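Local structure of Dps family protein (Staphylococcus aureus subsp. aureus, 2D5K) at residues V16-H30 with H42-V56. The protein probably oxidises and stores iron within a hollow twelve-subunit shell, as ferritin-like Dps proteins do, and is linked to nucleoid compaction. Residues are numbered along the deposited sequence; the frame is centred on the assembly and turned at random.
Sequences VANWTVAYTKLHNFH and HVKFEELYNEASQYV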
loop_
_atom_site.group_PDB
_atom_site.type_symbol
_atom_site.label_atom_id
_atom_site.label_comp_id
_atom_site.label_asym_id
_atom_site.label_seq_id
_atom_site.Cartn_x
_atom_site.Cartn_y
_atom_site.Cartn_z
ATOM N N VAL B 16 -30.239 16.226 -1.610
ATOM C CA VAL B 16 -30.024 15.297 -0.500
ATOM C C VAL B 16 -31.169 14.289 -0.543
ATOM O O VAL B 16 -30.963 13.085 -0.364
ATOM C CB VAL B 16 -30.030 16.012 0.875
ATOM C CG1 VAL B 16 -29.930 14.979 1.998
ATOM C CG2 VAL B 16 -28.861 16.978 0.967
ATOM N N ALA B 17 -32.372 14.794 -0.803
ATOM C CA ALA B 17 -33.565 13.958 -0.894
ATOM C C ALA B 17 -33.470 13.000 -2.080
ATOM O O ALA B 17 -33.672 11.795 -1.923
ATOM C CB ALA B 17 -34.805 14.831 -1.025
ATOM N N ASN B 18 -33.165 13.534 -3.263
ATOM C CA ASN B 18 -33.038 12.710 -4.468
ATOM C C ASN B 18 -32.067 11.552 -4.285
ATOM O O ASN B 18 -32.381 10.408 -4.600
ATOM C CB ASN B 18 -32.513 13.523 -5.658
ATOM C CG ASN B 18 -33.502 14.545 -6.171
ATOM O OD1 ASN B 18 -34.711 14.427 -5.969
ATOM N ND2 ASN B 18 -32.986 15.553 -6.872
ATOM N N TRP B 19 -30.876 11.858 -3.785
ATOM C CA TRP B 19 -29.860 10.838 -3.633
ATOM C C TRP B 19 -30.059 9.883 -2.470
ATOM O O TRP B 19 -29.530 8.774 -2.481
ATOM C CB TRP B 19 -28.480 11.498 -3.611
ATOM C CG TRP B 19 -28.183 12.113 -4.957
ATOM C CD1 TRP B 19 -28.400 13.410 -5.340
ATOM C CD2 TRP B 19 -27.729 11.422 -6.128
ATOM N NE1 TRP B 19 -28.114 13.565 -6.680
ATOM C CE2 TRP B 19 -27.700 12.361 -7.185
ATOM C CE3 TRP B 19 -27.348 10.099 -6.386
ATOM C CZ2 TRP B 19 -27.302 12.017 -8.481
ATOM C CZ3 TRP B 19 -26.952 9.756 -7.677
ATOM C CH2 TRP B 19 -26.934 10.716 -8.707
ATOM N N THR B 20 -30.834 10.298 -1.477
ATOM C CA THR B 20 -31.108 9.403 -0.364
ATOM C C THR B 20 -32.067 8.347 -0.916
ATOM O O THR B 20 -31.916 7.157 -0.650
ATOM C CB THR B 20 -31.755 10.147 0.816
ATOM O OG1 THR B 20 -30.806 11.072 1.370
ATOM C CG2 THR B 20 -32.176 9.165 1.901
ATOM N N VAL B 21 -33.048 8.784 -1.701
ATOM C CA VAL B 21 -33.995 7.845 -2.295
ATOM C C VAL B 21 -33.265 6.965 -3.307
ATOM O O VAL B 21 -33.462 5.746 -3.338
ATOM C CB VAL B 21 -35.157 8.574 -3.001
ATOM C CG1 VAL B 21 -36.077 7.563 -3.668
ATOM C CG2 VAL B 21 -35.940 9.403 -1.990
ATOM N N ALA B 22 -32.412 7.580 -4.125
ATOM C CA ALA B 22 -31.655 6.840 -5.132
ATOM C C ALA B 22 -30.743 5.807 -4.481
ATOM O O ALA B 22 -30.533 4.720 -5.021
ATOM C CB ALA B 22 -30.829 7.799 -5.979
ATOM N N TYR B 23 -30.202 6.151 -3.318
ATOM C CA TYR B 23 -29.312 5.250 -2.589
ATOM C C TYR B 23 -29.979 3.891 -2.385
ATOM O O TYR B 23 -29.379 2.842 -2.632
ATOM C CB TYR B 23 -28.959 5.862 -1.231
ATOM C CG TYR B 23 -28.054 5.001 -0.383
ATOM C CD1 TYR B 23 -26.688 4.899 -0.659
ATOM C CD2 TYR B 23 -28.564 4.281 0.694
ATOM C CE1 TYR B 23 -25.854 4.098 0.123
ATOM C CE2 TYR B 23 -27.742 3.478 1.478
ATOM C CZ TYR B 23 -26.392 3.391 1.190
ATOM O OH TYR B 23 -25.585 2.598 1.974
ATOM N N THR B 24 -31.226 3.914 -1.933
ATOM C CA THR B 24 -31.962 2.676 -1.700
ATOM C C THR B 24 -32.455 2.053 -3.006
ATOM O O THR B 24 -32.465 0.829 -3.145
ATOM C CB THR B 24 -33.134 2.917 -0.722
ATOM O OG1 THR B 24 -32.603 3.129 0.594
ATOM C CG2 THR B 24 -34.080 1.717 -0.686
ATOM N N LYS B 25 -32.847 2.876 -3.974
ATOM C CA LYS B 25 -33.301 2.312 -5.240
ATOM C C LYS B 25 -32.144 1.579 -5.906
ATOM O O LYS B 25 -32.342 0.546 -6.550
ATOM C CB LYS B 25 -33.844 3.394 -6.184
ATOM C CG LYS B 25 -34.285 2.807 -7.521
ATOM C CD LYS B 25 -35.411 3.585 -8.190
ATOM C CE LYS B 25 -34.944 4.892 -8.778
ATOM N NZ LYS B 25 -36.038 5.518 -9.591
ATOM N N LEU B 26 -30.931 2.104 -5.742
ATOM C CA LEU B 26 -29.758 1.470 -6.330
ATOM C C LEU B 26 -29.443 0.154 -5.621
ATOM O O LEU B 26 -28.887 -0.751 -6.228
ATOM C CB LEU B 26 -28.553 2.416 -6.286
ATOM C CG LEU B 26 -28.604 3.538 -7.328
ATOM C CD1 LEU B 26 -27.620 4.642 -6.959
ATOM C CD2 LEU B 26 -28.283 2.970 -8.704
ATOM N N HIS B 27 -29.786 0.048 -4.339
ATOM C CA HIS B 27 -29.569 -1.202 -3.619
ATOM C C HIS B 27 -30.557 -2.214 -4.183
ATOM O O HIS B 27 -30.218 -3.373 -4.413
ATOM C CB HIS B 27 -29.822 -1.040 -2.117
ATOM C CG HIS B 27 -28.608 -0.635 -1.344
ATOM N ND1 HIS B 27 -28.096 0.644 -1.374
ATOM C CD2 HIS B 27 -27.788 -1.350 -0.537
ATOM C CE1 HIS B 27 -27.012 0.700 -0.618
ATOM N NE2 HIS B 27 -26.804 -0.497 -0.099
ATOM N N ASN B 28 -31.785 -1.756 -4.405
ATOM C CA ASN B 28 -32.836 -2.604 -4.956
ATOM C C ASN B 28 -32.380 -3.177 -6.298
ATOM O O ASN B 28 -32.456 -4.387 -6.525
ATOM C CB ASN B 28 -34.118 -1.780 -5.130
ATOM C CG ASN B 28 -35.265 -2.587 -5.712
ATOM O OD1 ASN B 28 -35.174 -3.101 -6.826
ATOM N ND2 ASN B 28 -36.359 -2.698 -4.956
ATOM N N PHE B 29 -31.890 -2.315 -7.185
ATOM C CA PHE B 29 -31.435 -2.776 -8.494
ATOM C C PHE B 29 -30.222 -3.693 -8.343
ATOM O O PHE B 29 -30.084 -4.679 -9.060
ATOM C CB PHE B 29 -31.110 -1.579 -9.399
ATOM C CG PHE B 29 -32.329 -0.795 -9.840
ATOM C CD1 PHE B 29 -33.611 -1.188 -9.453
ATOM C CD2 PHE B 29 -32.191 0.335 -10.641
ATOM C CE1 PHE B 29 -34.737 -0.466 -9.857
ATOM C CE2 PHE B 29 -33.310 1.063 -11.052
ATOM C CZ PHE B 29 -34.587 0.658 -10.657
ATOM N N HIS B 30 -29.352 -3.354 -7.397
ATOM C CA HIS B 30 -28.151 -4.130 -7.097
ATOM C C HIS B 30 -28.542 -5.559 -6.699
ATOM O O HIS B 30 -27.884 -6.526 -7.082
ATOM C CB HIS B 30 -27.403 -3.414 -5.957
ATOM C CG HIS B 30 -26.311 -4.212 -5.309
ATOM N ND1 HIS B 30 -25.119 -4.506 -5.939
ATOM C CD2 HIS B 30 -26.191 -4.682 -4.044
ATOM C CE1 HIS B 30 -24.311 -5.115 -5.088
ATOM N NE2 HIS B 30 -24.938 -5.234 -3.932
ATOM N N HIS B 42 -24.496 -5.628 -11.336
ATOM C CA HIS B 42 -24.526 -5.823 -9.889
ATOM C C HIS B 42 -23.458 -4.919 -9.269
ATOM O O HIS B 42 -23.709 -4.222 -8.282
ATOM C CB HIS B 42 -24.256 -7.300 -9.562
ATOM C CG HIS B 42 -24.202 -7.606 -8.097
ATOM N ND1 HIS B 42 -23.050 -8.030 -7.470
ATOM C CD2 HIS B 42 -25.159 -7.566 -7.141
ATOM C CE1 HIS B 42 -23.301 -8.239 -6.189
ATOM N NE2 HIS B 42 -24.573 -7.965 -5.964
ATOM N N VAL B 43 -22.274 -4.914 -9.873
ATOM C CA VAL B 43 -21.176 -4.092 -9.388
ATOM C C VAL B 43 -21.395 -2.611 -9.680
ATOM O O VAL B 43 -21.213 -1.771 -8.802
ATOM C CB VAL B 43 -19.833 -4.526 -10.017
ATOM C CG1 VAL B 43 -18.731 -3.555 -9.615
ATOM C CG2 VAL B 43 -19.487 -5.931 -9.560
ATOM N N LYS B 44 -21.793 -2.289 -10.906
ATOM C CA LYS B 44 -22.016 -0.895 -11.278
ATOM C C LYS B 44 -23.025 -0.207 -10.359
ATOM O O LYS B 44 -22.837 0.947 -9.977
ATOM C CB LYS B 44 -22.495 -0.791 -12.733
ATOM C CG LYS B 44 -22.649 0.650 -13.210
ATOM C CD LYS B 44 -21.326 1.403 -13.082
ATOM C CE LYS B 44 -21.509 2.915 -13.196
ATOM N NZ LYS B 44 -21.942 3.372 -14.550
ATOM N N PHE B 45 -24.097 -0.907 -10.002
ATOM C CA PHE B 45 -25.097 -0.311 -9.125
ATOM C C PHE B 45 -24.524 -0.020 -7.741
ATOM O O PHE B 45 -24.938 0.938 -7.088
ATOM C CB PHE B 45 -26.336 -1.210 -9.017
ATOM C CG PHE B 45 -27.111 -1.334 -10.307
ATOM C CD1 PHE B 45 -27.179 -0.268 -11.200
ATOM C CD2 PHE B 45 -27.777 -2.512 -10.622
ATOM C CE1 PHE B 45 -27.901 -0.376 -12.391
ATOM C CE2 PHE B 45 -28.502 -2.628 -11.807
ATOM C CZ PHE B 45 -28.562 -1.558 -12.692
ATOM N N GLU B 46 -23.572 -0.836 -7.293
ATOM C CA GLU B 46 -22.954 -0.604 -5.988
ATOM C C GLU B 46 -22.046 0.619 -6.066
ATOM O O GLU B 46 -22.017 1.440 -5.153
ATOM C CB GLU B 46 -22.134 -1.815 -5.532
ATOM C CG GLU B 46 -21.575 -1.634 -4.119
ATOM C CD GLU B 46 -20.883 -2.867 -3.573
ATOM O OE1 GLU B 46 -21.297 -3.994 -3.918
ATOM O OE2 GLU B 46 -19.933 -2.705 -2.775
ATOM N N GLU B 47 -21.304 0.742 -7.160
ATOM C CA GLU B 47 -20.422 1.891 -7.328
ATOM C C GLU B 47 -21.285 3.148 -7.297
ATOM O O GLU B 47 -20.905 4.168 -6.721
ATOM C CB GLU B 47 -19.669 1.796 -8.657
ATOM C CG GLU B 47 -18.930 0.470 -8.844
ATOM C CD GLU B 47 -18.094 0.425 -10.114
ATOM O OE1 GLU B 47 -18.556 0.936 -11.157
ATOM O OE2 GLU B 47 -16.978 -0.136 -10.073
ATOM N N LEU B 48 -22.460 3.061 -7.912
ATOM C CA LEU B 48 -23.378 4.188 -7.944
ATOM C C LEU B 48 -23.953 4.543 -6.578
ATOM O O LEU B 48 -24.030 5.726 -6.242
ATOM C CB LEU B 48 -24.516 3.921 -8.939
ATOM C CG LEU B 48 -24.067 3.944 -10.404
ATOM C CD1 LEU B 48 -25.195 3.469 -11.306
ATOM C CD2 LEU B 48 -23.634 5.361 -10.778
ATOM N N TYR B 49 -24.370 3.563 -5.777
ATOM C CA TYR B 49 -24.903 3.970 -4.488
ATOM C C TYR B 49 -23.801 4.440 -3.546
ATOM O O TYR B 49 -24.056 5.256 -2.668
ATOM C CB TYR B 49 -25.822 2.906 -3.837
ATOM C CG TYR B 49 -25.267 1.537 -3.472
ATOM C CD1 TYR B 49 -24.219 1.385 -2.557
ATOM C CD2 TYR B 49 -25.876 0.384 -3.967
ATOM C CE1 TYR B 49 -23.804 0.104 -2.141
ATOM C CE2 TYR B 49 -25.471 -0.888 -3.563
ATOM C CZ TYR B 49 -24.441 -1.024 -2.653
ATOM O OH TYR B 49 -24.063 -2.294 -2.265
ATOM N N ASN B 50 -22.575 3.962 -3.738
ATOM C CA ASN B 50 -21.482 4.433 -2.890
ATOM C C ASN B 50 -21.248 5.905 -3.238
ATOM O O ASN B 50 -20.970 6.732 -2.366
ATOM C CB ASN B 50 -20.201 3.630 -3.134
ATOM C CG ASN B 50 -20.224 2.273 -2.454
ATOM O OD1 ASN B 50 -20.907 2.081 -1.447
ATOM N ND2 ASN B 50 -19.460 1.328 -2.993
ATOM N N GLU B 51 -21.378 6.233 -4.518
ATOM C CA GLU B 51 -21.199 7.608 -4.953
ATOM C C GLU B 51 -22.358 8.455 -4.438
ATOM O O GLU B 51 -22.171 9.606 -4.046
ATOM C CB GLU B 51 -21.120 7.670 -6.479
ATOM C CG GLU B 51 -21.129 9.069 -7.049
ATOM C CD GLU B 51 -20.629 9.106 -8.480
ATOM O OE1 GLU B 51 -20.900 8.146 -9.231
ATOM O OE2 GLU B 51 -19.969 10.099 -8.856
ATOM N N ALA B 52 -23.556 7.879 -4.432
ATOM C CA ALA B 52 -24.734 8.588 -3.949
ATOM C C ALA B 52 -24.555 8.979 -2.488
ATOM O O ALA B 52 -24.902 10.095 -2.088
ATOM C CB ALA B 52 -25.977 7.715 -4.103
ATOM N N SER B 53 -24.018 8.061 -1.690
ATOM C CA SER B 53 -23.809 8.333 -0.269
ATOM C C SER B 53 -22.828 9.485 -0.083
ATOM O O SER B 53 -22.982 10.291 0.832
ATOM C CB SER B 53 -23.295 7.078 0.453
ATOM O OG SER B 53 -22.021 6.677 -0.031
ATOM N N GLN B 54 -21.821 9.563 -0.951
ATOM C CA GLN B 54 -20.841 10.642 -0.869
ATOM C C GLN B 54 -21.514 11.990 -1.130
ATOM O O GLN B 54 -21.207 12.981 -0.460
ATOM C CB GLN B 54 -19.713 10.430 -1.880
ATOM C CG GLN B 54 -18.911 9.157 -1.665
ATOM C CD GLN B 54 -17.733 9.050 -2.612
ATOM O OE1 GLN B 54 -17.898 9.048 -3.836
ATOM N NE2 GLN B 54 -16.531 8.963 -2.049
ATOM N N TYR B 55 -22.432 12.027 -2.099
ATOM C CA TYR B 55 -23.146 13.262 -2.423
ATOM C C TYR B 55 -24.016 13.708 -1.266
ATOM O O TYR B 55 -24.032 14.883 -0.901
ATOM C CB TYR B 55 -24.056 13.084 -3.644
ATOM C CG TYR B 55 -23.341 12.942 -4.959
ATOM C CD1 TYR B 55 -22.211 13.704 -5.247
ATOM C CD2 TYR B 55 -23.817 12.066 -5.935
ATOM C CE1 TYR B 55 -21.568 13.597 -6.474
ATOM C CE2 TYR B 55 -23.183 11.952 -7.166
ATOM C CZ TYR B 55 -22.061 12.720 -7.427
ATOM O OH TYR B 55 -21.428 12.610 -8.638
ATOM N N VAL B 56 -24.762 12.761 -0.707
ATOM C CA VAL B 56 -25.648 13.055 0.404
ATOM C C VAL B 56 -24.899 13.721 1.553
ATOM O O VAL B 56 -25.366 14.713 2.115
ATOM C CB VAL B 56 -26.341 11.767 0.912
ATOM C CG1 VAL B 56 -27.075 12.040 2.217
ATOM C CG2 VAL B 56 -27.329 11.273 -0.136
HETATM O O HOH W 1 -22.881 2.785 1.245
HETATM O O HOH W 2 -22.512 -6.435 -2.737
#
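Helices 5-32 and 38-65 form an antiparallel pair of the Dps four-helix bundle; in segments 16-30 and 42-56, whose axes approach to 8.5 Å with their directions 167° apart, His30 and Tyr49 interlock. His30 enters a hole lined by His42, Phe45, Glu46 and Tyr49. Its CG lies anti to the backbone N (chi1 167°), which swings the ring across so that ND1 donates to His42 O (2.7 Å), with the acceptor in the imidazole plane. The His42 ring makes an offset stack on one face of this imidazole, while the edge of Tyr49 meets the other, their planes perpendicular. Tyr49 is the reciprocal knob, among Tyr23, Leu26, His27 and His30; the His27 ring lies flat over its centre, centroids 3.6 Å apart. A nearly straight bond from His27 ND1 to Tyr23 O (2.8 Å) fixes the rotation of that imidazole. Beside them, Leu26 CD1 packs on Leu48 CB (3.8 Å) and Phe29 CB sits over the Phe45 face; toward the far end, Tyr55 turns its edge to the face of Trp19, whose CE3 touches Ala52 CB (3.6 Å). A water joins His30 NE2 to Glu46 OE1; His42 NE2 is hydrogen-bonded to Glu61 of a second subunit, and His30 NE2 makes a weak hydrogen bond to Asp57 of that same subunit. Histidines of one subunit facing acidic residues of its neighbour are consistent with the intersubunit ferroxidase centre characteristic of Dps proteins.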